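Local coordinates for putative metal-dependent isothiocyanate hydrolase SaxA (Pectobacterium carotovorum, PDB 6BRM), which probably hydrolyses isothiocyanates, using a pair of zinc ions held in a metallo-beta-lactamase fold, at residues 131-136 / 190-195; 215-220 / 246-251. All coordinates share one frame; numbering follows the deposited sequence.

Interaction 1: 131-136 / 190-195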
# COMPACT_ATOMS: atom_id res chain seq x y z
N ASN B 131 -0.63 -6.37 8.15
CA ASN B 131 0.70 -5.75 8.24
C ASN B 131 1.75 -6.67 8.85
O ASN B 131 2.90 -6.68 8.40
CB ASN B 131 0.63 -4.45 9.06
CG ASN B 131 -0.05 -3.32 8.33
OD1 ASN B 131 -0.56 -3.49 7.22
ND2 ASN B 131 -0.07 -2.14 8.94
N GLU B 132 1.35 -7.45 9.85
CA GLU B 132 2.26 -8.36 10.56
C GLU B 132 2.72 -9.48 9.64
O GLU B 132 3.91 -9.78 9.56
CB GLU B 132 1.60 -8.96 11.82
CG GLU B 132 0.82 -8.01 12.73
CD GLU B 132 1.51 -6.67 12.97
OE1 GLU B 132 2.74 -6.65 13.18
OE2 GLU B 132 0.80 -5.64 12.95
N LEU B 133 1.76 -10.08 8.93
CA LEU B 133 2.04 -11.15 7.96
C LEU B 133 3.16 -10.80 6.98
O LEU B 133 4.00 -11.65 6.69
CB LEU B 133 0.77 -11.51 7.18
CG LEU B 133 0.87 -12.71 6.23
CD1 LEU B 133 -0.36 -13.61 6.35
CD2 LEU B 133 1.08 -12.29 4.78
N TYR B 134 3.18 -9.57 6.48
CA TYR B 134 4.21 -9.14 5.51
C TYR B 134 5.58 -8.78 6.13
O TYR B 134 6.54 -8.54 5.39
CB TYR B 134 3.68 -8.00 4.62
CG TYR B 134 2.73 -8.50 3.55
CD1 TYR B 134 3.21 -9.02 2.36
CD2 TYR B 134 1.35 -8.48 3.75
CE1 TYR B 134 2.35 -9.49 1.38
CE2 TYR B 134 0.47 -8.95 2.78
CZ TYR B 134 0.98 -9.45 1.60
OH TYR B 134 0.11 -9.90 0.63
N ALA B 135 5.67 -8.74 7.46
CA ALA B 135 6.97 -8.72 8.16
C ALA B 135 7.68 -10.08 8.04
O ALA B 135 8.92 -10.13 8.07
CB ALA B 135 6.79 -8.34 9.62
N ASP B 136 6.91 -11.15 7.93
CA ASP B 136 7.43 -12.49 7.64
C ASP B 136 7.78 -12.55 6.16
O ASP B 136 6.90 -12.44 5.31
CB ASP B 136 6.40 -13.56 8.01
CG ASP B 136 6.96 -14.98 7.96
OD1 ASP B 136 7.37 -15.44 6.87
OD2 ASP B 136 6.96 -15.65 9.01
N ALA B 190 -11.33 -15.66 4.67
CA ALA B 190 -10.26 -16.62 4.93
C ALA B 190 -9.33 -16.00 5.95
O ALA B 190 -9.00 -14.81 5.85
CB ALA B 190 -9.51 -16.95 3.64
N VAL B 191 -8.92 -16.79 6.94
CA VAL B 191 -8.14 -16.29 8.07
C VAL B 191 -6.87 -17.13 8.24
O VAL B 191 -6.91 -18.35 8.13
CB VAL B 191 -9.01 -16.26 9.35
CG1 VAL B 191 -9.25 -17.65 9.93
CG2 VAL B 191 -8.41 -15.33 10.40
N ASN B 192 -5.75 -16.45 8.46
CA ASN B 192 -4.49 -17.11 8.81
C ASN B 192 -4.54 -17.47 10.29
O ASN B 192 -5.16 -16.75 11.08
CB ASN B 192 -3.30 -16.20 8.51
CG ASN B 192 -1.97 -16.88 8.75
OD1 ASN B 192 -1.28 -16.60 9.73
ND2 ASN B 192 -1.60 -17.80 7.85
N ASP B 193 -3.88 -18.57 10.66
CA ASP B 193 -3.94 -19.11 12.03
C ASP B 193 -3.48 -18.10 13.09
O ASP B 193 -4.14 -17.93 14.11
CB ASP B 193 -3.11 -20.39 12.14
CG ASP B 193 -3.35 -21.14 13.44
OD1 ASP B 193 -4.52 -21.46 13.73
OD2 ASP B 193 -2.36 -21.43 14.15
N LEU B 194 -2.35 -17.44 12.82
CA LEU B 194 -1.75 -16.50 13.78
C LEU B 194 -1.76 -15.02 13.35
O LEU B 194 -1.81 -14.15 14.21
CB LEU B 194 -0.33 -16.94 14.15
CG LEU B 194 0.71 -17.16 13.04
CD1 LEU B 194 2.09 -16.73 13.51
CD2 LEU B 194 0.73 -18.61 12.57
N TYR B 195 -1.72 -14.75 12.04
CA TYR B 195 -1.62 -13.37 11.53
C TYR B 195 -2.96 -12.72 11.11
O TYR B 195 -2.96 -11.66 10.47
CB TYR B 195 -0.61 -13.31 10.37
CG TYR B 195 0.82 -13.58 10.80
CD1 TYR B 195 1.49 -12.69 11.64
CD2 TYR B 195 1.51 -14.71 10.36
CE1 TYR B 195 2.80 -12.92 12.04
CE2 TYR B 195 2.82 -14.95 10.76
CZ TYR B 195 3.46 -14.05 11.59
OH TYR B 195 4.76 -14.28 11.98
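An aromatic ring laid against a turn of the chain joins two loops at the surface of the metallo-beta-lactamase fold: Tyr195, whose N-H closes an Asx motif begun by Asn192, packs on Leu133, which lies a few residues after the zinc ligand His128. The ring receives the turn over one face, with Leu133 CA 4.2 Å from the centroid of the Tyr195 ring and 22° off its normal, a CH-pi contact displaced toward the ring's rim. On the opposite face of the ring lies CD1 of the preceding residue, Leu194. CB of Glu132 approaches obliquely and meets Tyr195 CD1 at 3.7 Å. From there the bent Glu132 chain turns away, and its carboxylate forms a salt bridge with Arg207 of the second subunit. At the root of the ring, Leu133 CB lies 3.9 Å from Tyr195 CB. With CG of Leu133 anti to the backbone N (chi1 -174°), CD1 extends past Tyr195 CB to end 4.4 Å from Asn192 CG. The phenol leads toward Asp136, but Tyr195 OH and Asp136 OD2 stay 3.9 Å apart, and the carboxylate plane stands 72° from the ring plane. The other oxygen, OD1, caps helix 137-143 by accepting from Leu139 N. Asn192 fixes the loop that carries the ring: its OD1 takes the Tyr195 N-H at 3.0 Å, in the carbonyl plane and on a lone pair, and a weak bond from Leu194 N. Ser130 OG bonds to Tyr195 O, adding a polar tie beside the apolar one. Across the two segments the adhesion is therefore dispersive and CH-pi in nature, while the carboxylate of Asp136 caps a helix and that of Glu132, turned away from the ring, bridges to the second subunit.

Interaction 2: 215-220 / 246-251; sequences ATIVAS and DKILIP
Ile217 and Ile248 form the apolar centre on one face of a parallel strand pair, lying side by side and pointing the same way. Both put CG1 anti to the carbonyl carbon (chi1 -43° and -47°), and CD1 of Ile248 reaches back to within 3.7 Å of Ile217 CG1. Farther along, Ala219 CB meets Ile250 CG2 at 4.1 Å. The other face carries Val218, whose CG2 faces Leu249 CB and whose CG1 faces Pro251 CD, and on this side Thr216 turns its methyl, not its hydroxyl, to Leu249: CG2 lies 3.6 Å from Leu249 CD2. Between these layers runs the backbone ladder. Ile217 N donates to Lys247 O at 3.0 Å, Leu249 N to Ile217 O at 2.7 Å, and Ala219 N to Leu249 O at 2.8 Å. At the polar edge the Lys247 chain turns at its end, bringing NZ to a weak bond with Ala215 O, while its stronger partner is Pro213 O. The pair closes the beta-alpha-beta unit of strand 216-220, helix 232-241 and strand 248-249, at one margin of a mixed sheet. Helices 203-211 and 232-241 cover the isoleucine face, Met257 of strand 256-258 packs on Val218, Leu249 and Pro251, and strand 182-186 bonds to the far side of strand 216-220.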
# COMPACT_ATOMS: atom_id res chain seq x y z
N ALA B 215 -22.38 3.95 -3.63
CA ALA B 215 -21.96 2.70 -4.25
C ALA B 215 -22.81 1.50 -3.86
O ALA B 215 -23.52 1.52 -2.84
CB ALA B 215 -20.50 2.42 -3.93
N THR B 216 -22.73 0.46 -4.69
CA THR B 216 -23.41 -0.81 -4.47
C THR B 216 -22.33 -1.89 -4.38
O THR B 216 -21.47 -1.96 -5.25
CB THR B 216 -24.36 -1.14 -5.63
OG1 THR B 216 -25.13 0.02 -5.98
CG2 THR B 216 -25.30 -2.28 -5.26
N ILE B 217 -22.40 -2.73 -3.35
CA ILE B 217 -21.38 -3.77 -3.13
C ILE B 217 -21.85 -5.12 -3.68
O ILE B 217 -22.91 -5.60 -3.29
CB ILE B 217 -21.03 -3.94 -1.63
CG1 ILE B 217 -20.88 -2.58 -0.92
CG2 ILE B 217 -19.76 -4.78 -1.47
CD1 ILE B 217 -19.92 -1.61 -1.58
N VAL B 218 -21.06 -5.71 -4.57
CA VAL B 218 -21.27 -7.09 -5.03
C VAL B 218 -20.31 -8.00 -4.26
O VAL B 218 -19.10 -7.93 -4.44
CB VAL B 218 -21.03 -7.23 -6.55
CG1 VAL B 218 -21.17 -8.68 -6.99
CG2 VAL B 218 -22.00 -6.33 -7.32
N ALA B 219 -20.88 -8.86 -3.40
CA ALA B 219 -20.09 -9.82 -2.63
C ALA B 219 -19.68 -11.00 -3.51
O ALA B 219 -20.42 -11.41 -4.41
CB ALA B 219 -20.89 -10.31 -1.43
N SER B 220 -18.49 -11.53 -3.25
CA SER B 220 -17.90 -12.61 -4.05
C SER B 220 -16.79 -13.30 -3.26
O SER B 220 -16.47 -12.89 -2.14
CB SER B 220 -17.34 -12.03 -5.37
OG SER B 220 -16.78 -13.04 -6.20
N ASP B 246 -30.41 -3.83 0.92
CA ASP B 246 -30.66 -3.62 -0.52
C ASP B 246 -29.51 -2.95 -1.29
O ASP B 246 -29.60 -2.79 -2.51
CB ASP B 246 -31.99 -2.88 -0.75
CG ASP B 246 -32.03 -1.48 -0.13
OD1 ASP B 246 -31.23 -1.20 0.79
OD2 ASP B 246 -32.88 -0.67 -0.56
N LYS B 247 -28.44 -2.56 -0.59
CA LYS B 247 -27.20 -2.09 -1.21
C LYS B 247 -26.09 -3.15 -1.28
O LYS B 247 -25.11 -2.97 -2.02
CB LYS B 247 -26.67 -0.84 -0.50
CG LYS B 247 -27.37 0.44 -0.91
CD LYS B 247 -26.73 1.66 -0.29
CE LYS B 247 -27.15 2.93 -1.01
NZ LYS B 247 -26.52 3.07 -2.36
N ILE B 248 -26.22 -4.24 -0.52
CA ILE B 248 -25.27 -5.36 -0.58
C ILE B 248 -25.84 -6.47 -1.47
O ILE B 248 -26.70 -7.25 -1.04
CB ILE B 248 -24.92 -5.93 0.83
CG1 ILE B 248 -24.60 -4.80 1.82
CG2 ILE B 248 -23.77 -6.92 0.74
CD1 ILE B 248 -23.62 -3.75 1.32
N LEU B 249 -25.37 -6.53 -2.71
CA LEU B 249 -25.71 -7.61 -3.63
C LEU B 249 -24.89 -8.85 -3.29
O LEU B 249 -23.66 -8.77 -3.17
CB LEU B 249 -25.47 -7.21 -5.10
CG LEU B 249 -26.61 -6.51 -5.85
CD1 LEU B 249 -27.69 -7.50 -6.25
CD2 LEU B 249 -27.21 -5.36 -5.05
N ILE B 250 -25.56 -9.99 -3.11
CA ILE B 250 -24.91 -11.26 -2.77
C ILE B 250 -25.42 -12.32 -3.75
O ILE B 250 -26.34 -13.08 -3.42
CB ILE B 250 -25.16 -11.68 -1.30
CG1 ILE B 250 -25.03 -10.49 -0.34
CG2 ILE B 250 -24.16 -12.76 -0.90
CD1 ILE B 250 -25.42 -10.80 1.09
N PRO B 251 -24.84 -12.37 -4.96
CA PRO B 251 -25.41 -13.19 -6.03
C PRO B 251 -25.14 -14.68 -5.84
O PRO B 251 -24.12 -15.07 -5.26
CB PRO B 251 -24.67 -12.69 -7.26
CG PRO B 251 -23.31 -12.36 -6.74
CD PRO B 251 -23.53 -11.81 -5.36

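Overall arrangement
The two contacts occupy separate parts of one chain, their centres 27 Å apart and their nearest atoms about 9 Å apart, and the first is complete in the sequence before the second begins. Neither touches the dinuclear zinc centre: the side chains of Leu133 and Ala219 are about 11 Å and 14 Å from a zinc ion, but each is near a ligand in sequence. In interaction 1 the side chain of Leu133 is about 7 Å from that of His128, a ligand of one zinc; in interaction 2 that of Ala219 is about 8 Å from that of His221, a ligand of the other. Asp164 binds both ions. Interaction 1 sits at the surface beside the second subunit, whereas interaction 2 is buried within one subunit.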